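Putative modulator of DNA gyrase (Bacteroides thetaiotaomicron, PDB 1VPB) is of unverified function but probably acts as a metallopeptidase. Local coordinates at residues A[43-47]-A[167-171]; A[128-133]-A[186-190]. All coordinates share one frame; numbering follows the deposited sequence.

How the contacts relate
Contacts 1 and 2 are neighbours on the long six-stranded antiparallel sheet, their centres about 9 Å apart. Contact 1 joins strands 36-52 and 159-177 inside the sheet; contact 2 lays the loop 128-133 on the next strand, 181-198, which pairs with 159-177, so W189 bonds to G169 and the amide N of D171 lies 2.9 Å from S187 O. Side chains tie them as well: Y129 OH sits 2.6 Å from E170 OE1, probably hydrogen-bonded, and F133 CE2 packs 3.4 Å from E170 CD. The loop thus covers the sheet face that carries S45, E170 and T188. A 1,2-ethanediol, probably from the crystallisation liquor, lies about 4 Å from the L128 side chain.

Contact 1: A[43-47]-A[167-171]; sequences SSSNT and GDGED
E170 lays its carboxylate across S45 on one face of the paired strands, OE2 accepting a hydrogen bond from S45 OG at 2.7 Å on the anti side of the carboxylate, 18° out of its plane. CG of E170 stands between the backbone N and the carbonyl carbon (chi1 56°), which lifts the extended chain over the neighbouring strand; OE1, the other oxygen, is held by Y129 OH. An alanine here would remove both carboxylate bonds and is likely to leave the hydroxyls of S45 and Y129 without these acceptors and to open a gap beside F133. Beneath the side chains, S45 and E170 form an antiparallel hydrogen-bonded pair, with S45 N to E170 O and E170 N to S45 O both 3.0 Å. Their strands, 36-52 and 159-177, far apart in sequence, are the middle two of one six-stranded antiparallel sheet. Further along, D168 and T47 lie side by side on the E170 face. Water 3 bridges T47 OG1 and D168 OD1, while OD2 of D168 is bound by Y166 and in a salt bridge with K141. On the other face, N46 folds its amide over G169: ND2 lies 3.3 Å from G169 CA, so close to where a CB would project that a side chain there would clash with N46 in this position. The same ND2 donates to D168 O at 3.2 Å, with that oxygen close to the amide plane. T47 N reaches D168 O from the opposite face of the carbonyl, 3.3 Å away and well above its plane, so two donors grip one oxygen. Water 2 then links N46 ND2 to D171 OD2, and D171 OD1 rests 3.4 Å from S44 CB.

Contact 2: A[128-133]-A[186-190]; sequences LYDAKF and KSTWY
A loop between helices 87-101 and 138-150 crosses strand 181-198 here, with T188 at the centre of the contact. The strand gives its T188 N to L128 O at 3.0 Å, and the T188 side chain divides its two branches between the next two loop residues. OG1 accepts from D130 N at 2.8 Å in a nearly straight bond (167°) and also bonds to L215 O, so the buried hydroxyl has two hydrogen-bond partners. CG2 sits over one face of the Y129 ring, a CH-pi contact 3.6 Å from the centroid. With CG of Y129 anti to the backbone N (chi1 -172°), the Y129 side chain crosses that of T188 at about a right angle, its ring face on the methyl, while the aliphatic part of K186 passes beside Y129 CB. Beyond T188, Y190 OH makes a weak 2.8 Å bond to D130 OD2, whose stronger partner is M217 N; the same hydroxyl meets the edge of the F133 ring at CD1, 3.5 Å away. Water 4 joins L128 N to K186 O at the other end. D130 shapes the loop itself: OD1 accepts from K132 N, from above the carboxylate plane, and D130 O accepts from F133 N. The result is an Asx turn at D130 overlapping a type I beta turn from D130 to F133.

Contact 1: A[43-47]-A[167-171]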
loop_
_atom_site.group_PDB
_atom_site.type_symbol
_atom_site.label_atom_id
_atom_site.label_comp_id
_atom_site.label_asym_id
_atom_site.label_seq_id
_atom_site.Cartn_x
_atom_site.Cartn_y
_atom_site.Cartn_z
ATOM N N SER A 43 -1.258 21.390 -0.122
ATOM C CA SER A 43 -2.645 21.150 0.187
ATOM C C SER A 43 -3.304 20.450 -0.967
ATOM O O SER A 43 -2.818 20.441 -2.113
ATOM C CB SER A 43 -3.390 22.411 0.487
ATOM O OG SER A 43 -3.532 23.165 -0.655
ATOM N N SER A 44 -4.404 19.832 -0.653
ATOM C CA SER A 44 -5.113 19.110 -1.711
ATOM C C SER A 44 -6.569 18.982 -1.283
ATOM O O SER A 44 -6.938 19.156 -0.095
ATOM C CB SER A 44 -4.487 17.741 -1.896
ATOM O OG SER A 44 -4.612 17.021 -0.675
ATOM N N SER A 45 -7.399 18.636 -2.260
ATOM C CA SER A 45 -8.746 18.197 -1.928
ATOM C C SER A 45 -9.170 17.211 -2.993
ATOM O O SER A 45 -8.553 17.152 -4.056
ATOM C CB SER A 45 -9.704 19.350 -1.745
ATOM O OG SER A 45 -10.193 19.870 -2.962
ATOM N N ASN A 46 -10.135 16.361 -2.665
ATOM C CA ASN A 46 -10.551 15.308 -3.568
ATOM C C ASN A 46 -11.974 14.866 -3.344
ATOM O O ASN A 46 -12.456 14.859 -2.207
ATOM C CB ASN A 46 -9.715 14.060 -3.405
ATOM C CG ASN A 46 -8.234 14.318 -3.466
ATOM O OD1 ASN A 46 -7.586 14.611 -2.443
ATOM N ND2 ASN A 46 -7.674 14.194 -4.669
ATOM N N THR A 47 -12.597 14.355 -4.422
ATOM C CA THR A 47 -13.862 13.650 -4.360
ATOM C C THR A 47 -13.758 12.299 -5.041
ATOM O O THR A 47 -13.189 12.196 -6.151
ATOM C CB THR A 47 -14.942 14.485 -5.081
ATOM O OG1 THR A 47 -15.181 15.685 -4.331
ATOM C CG2 THR A 47 -16.256 13.789 -5.165
ATOM N N GLY A 167 -13.367 9.994 -9.883
ATOM C CA GLY A 167 -12.446 10.631 -8.961
ATOM C C GLY A 167 -12.026 12.011 -9.464
ATOM O O GLY A 167 -11.895 12.221 -10.649
ATOM N N ASP A 168 -11.780 12.940 -8.556
ATOM C CA ASP A 168 -11.078 14.137 -8.922
ATOM C C ASP A 168 -10.196 14.629 -7.787
ATOM O O ASP A 168 -10.220 14.104 -6.670
ATOM C CB ASP A 168 -12.018 15.233 -9.439
ATOM C CG ASP A 168 -12.907 15.873 -8.356
ATOM O OD1 ASP A 168 -12.436 16.016 -7.179
ATOM O OD2 ASP A 168 -14.057 16.265 -8.677
ATOM N N GLY A 169 -9.379 15.607 -8.094
ATOM C CA GLY A 169 -8.581 16.293 -7.076
ATOM C C GLY A 169 -7.933 17.561 -7.529
ATOM O O GLY A 169 -7.839 17.839 -8.745
ATOM N N GLU A 170 -7.498 18.353 -6.568
ATOM C CA GLU A 170 -6.666 19.503 -6.817
ATOM C C GLU A 170 -5.482 19.405 -5.858
ATOM O O GLU A 170 -5.647 18.926 -4.738
ATOM C CB GLU A 170 -7.427 20.808 -6.624
ATOM C CG GLU A 170 -8.044 20.949 -5.263
ATOM C CD GLU A 170 -8.800 22.249 -4.993
ATOM O OE1 GLU A 170 -8.703 23.214 -5.745
ATOM O OE2 GLU A 170 -9.462 22.283 -3.939
ATOM N N ASP A 171 -4.340 19.883 -6.293
ATOM C CA ASP A 171 -3.078 19.791 -5.542
ATOM C C ASP A 171 -2.363 21.095 -5.691
ATOM O O ASP A 171 -2.270 21.648 -6.791
ATOM C CB ASP A 171 -2.241 18.656 -6.058
ATOM C CG ASP A 171 -2.828 17.333 -5.746
ATOM O OD1 ASP A 171 -2.613 16.868 -4.612
ATOM O OD2 ASP A 171 -3.436 16.676 -6.576
HETATM O O HOH W 1 -0.665 18.585 -2.894
HETATM O O HOH W 2 -5.297 14.983 -5.470
HETATM O O HOH W 3 -13.805 17.597 -5.500
#

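Contact 2: A[128-133]-A[186-190]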
loop_
_atom_site.group_PDB
_atom_site.type_symbol
_atom_site.label_atom_id
_atom_site.label_comp_id
_atom_site.label_asym_id
_atom_site.label_seq_id
_atom_site.Cartn_x
_atom_site.Cartn_y
_atom_site.Cartn_z
ATOM N N LEU A 128 -1.886 23.654 -15.837
ATOM C CA LEU A 128 -2.181 22.306 -15.365
ATOM C C LEU A 128 -3.342 22.280 -14.379
ATOM O O LEU A 128 -3.711 21.197 -13.867
ATOM C CB LEU A 128 -0.943 21.715 -14.688
ATOM C CG LEU A 128 0.334 21.741 -15.546
ATOM C CD1 LEU A 128 1.529 21.358 -14.687
ATOM C CD2 LEU A 128 0.215 20.862 -16.680
ATOM N N TYR A 129 -3.930 23.449 -14.125
ATOM C CA TYR A 129 -5.027 23.603 -13.201
ATOM C C TYR A 129 -6.289 24.105 -13.927
ATOM O O TYR A 129 -6.282 25.206 -14.474
ATOM C CB TYR A 129 -4.677 24.590 -12.072
ATOM C CG TYR A 129 -5.714 24.656 -10.963
ATOM C CD1 TYR A 129 -6.905 25.359 -11.110
ATOM C CD2 TYR A 129 -5.539 23.964 -9.755
ATOM C CE1 TYR A 129 -7.854 25.374 -10.116
ATOM C CE2 TYR A 129 -6.513 23.970 -8.765
ATOM C CZ TYR A 129 -7.663 24.684 -8.933
ATOM O OH TYR A 129 -8.658 24.703 -7.930
ATOM N N ASP A 130 -7.348 23.310 -13.862
ATOM C CA ASP A 130 -8.675 23.656 -14.433
ATOM C C ASP A 130 -9.391 24.627 -13.509
ATOM O O ASP A 130 -9.875 24.298 -12.427
ATOM C CB ASP A 130 -9.430 22.355 -14.619
ATOM C CG ASP A 130 -10.800 22.540 -15.180
ATOM O OD1 ASP A 130 -11.119 23.702 -15.574
ATOM O OD2 ASP A 130 -11.586 21.576 -15.268
ATOM N N ALA A 131 -9.509 25.881 -13.950
ATOM C CA ALA A 131 -10.126 26.899 -13.120
ATOM C C ALA A 131 -11.602 26.622 -12.768
ATOM O O ALA A 131 -12.115 27.174 -11.793
ATOM C CB ALA A 131 -10.052 28.206 -13.870
ATOM N N LYS A 132 -12.252 25.809 -13.578
ATOM C CA LYS A 132 -13.624 25.343 -13.311
ATOM C C LYS A 132 -13.767 24.412 -12.096
ATOM O O LYS A 132 -14.871 24.183 -11.599
ATOM C CB LYS A 132 -14.191 24.684 -14.531
ATOM C CG LYS A 132 -14.227 25.626 -15.764
ATOM C CD LYS A 132 -14.820 24.999 -17.046
ATOM C CE LYS A 132 -14.890 26.003 -18.237
ATOM N NZ LYS A 132 -14.632 25.386 -19.634
ATOM N N PHE A 133 -12.664 23.890 -11.592
ATOM C CA PHE A 133 -12.731 22.868 -10.564
ATOM C C PHE A 133 -13.696 23.237 -9.427
ATOM O O PHE A 133 -14.554 22.456 -9.090
ATOM C CB PHE A 133 -11.331 22.595 -10.017
ATOM C CG PHE A 133 -11.288 21.503 -8.975
ATOM C CD1 PHE A 133 -11.158 20.184 -9.371
ATOM C CD2 PHE A 133 -11.353 21.792 -7.639
ATOM C CE1 PHE A 133 -11.123 19.161 -8.415
ATOM C CE2 PHE A 133 -11.351 20.760 -6.665
ATOM C CZ PHE A 133 -11.223 19.453 -7.090
ATOM N N LYS A 186 0.396 24.130 -9.040
ATOM C CA LYS A 186 -1.020 23.804 -8.795
ATOM C C LYS A 186 -1.474 22.984 -9.991
ATOM O O LYS A 186 -1.018 23.201 -11.099
ATOM C CB LYS A 186 -1.943 25.036 -8.628
ATOM C CG LYS A 186 -1.916 25.973 -9.807
ATOM C CD LYS A 186 -2.791 27.214 -9.562
ATOM C CE LYS A 186 -2.592 28.226 -10.669
ATOM N NZ LYS A 186 -3.752 29.135 -10.651
ATOM N N SER A 187 -2.302 21.983 -9.719
ATOM C CA SER A 187 -2.872 21.160 -10.757
ATOM C C SER A 187 -4.178 20.515 -10.322
ATOM O O SER A 187 -4.493 20.401 -9.114
ATOM C CB SER A 187 -1.896 20.101 -11.211
ATOM O OG SER A 187 -1.585 19.217 -10.137
ATOM N N THR A 188 -4.936 20.062 -11.337
ATOM C CA THR A 188 -6.166 19.308 -11.132
ATOM C C THR A 188 -6.103 18.005 -11.886
ATOM O O THR A 188 -5.222 17.796 -12.775
ATOM C CB THR A 188 -7.425 20.119 -11.590
ATOM O OG1 THR A 188 -7.148 20.633 -12.927
ATOM C CG2 THR A 188 -7.651 21.285 -10.716
ATOM N N TRP A 189 -6.985 17.097 -11.506
ATOM C CA TRP A 189 -7.187 15.856 -12.240
ATOM C C TRP A 189 -8.602 15.365 -12.066
ATOM O O TRP A 189 -9.251 15.603 -11.055
ATOM C CB TRP A 189 -6.182 14.748 -11.861
ATOM C CG TRP A 189 -6.301 14.297 -10.462
ATOM C CD1 TRP A 189 -5.684 14.845 -9.368
ATOM C CD2 TRP A 189 -7.146 13.234 -9.962
ATOM N NE1 TRP A 189 -6.083 14.176 -8.236
ATOM C CE2 TRP A 189 -6.940 13.157 -8.567
ATOM C CE3 TRP A 189 -8.003 12.313 -10.552
ATOM C CZ2 TRP A 189 -7.626 12.226 -7.754
ATOM C CZ3 TRP A 189 -8.661 11.373 -9.745
ATOM C CH2 TRP A 189 -8.455 11.341 -8.365
ATOM N N TYR A 190 -9.050 14.617 -13.073
ATOM C CA TYR A 190 -10.337 13.988 -13.080
ATOM C C TYR A 190 -10.201 12.614 -13.714
ATOM O O TYR A 190 -9.387 12.429 -14.626
ATOM C CB TYR A 190 -11.315 14.775 -13.962
ATOM C CG TYR A 190 -11.444 16.247 -13.627
ATOM C CD1 TYR A 190 -10.570 17.180 -14.174
ATOM C CD2 TYR A 190 -12.444 16.714 -12.780
ATOM C CE1 TYR A 190 -10.682 18.538 -13.858
ATOM C CE2 TYR A 190 -12.565 18.063 -12.478
ATOM C CZ TYR A 190 -11.692 18.965 -13.017
ATOM O OH TYR A 190 -11.814 20.329 -12.765
HETATM O O HOH W 4 -0.281 24.843 -13.547
#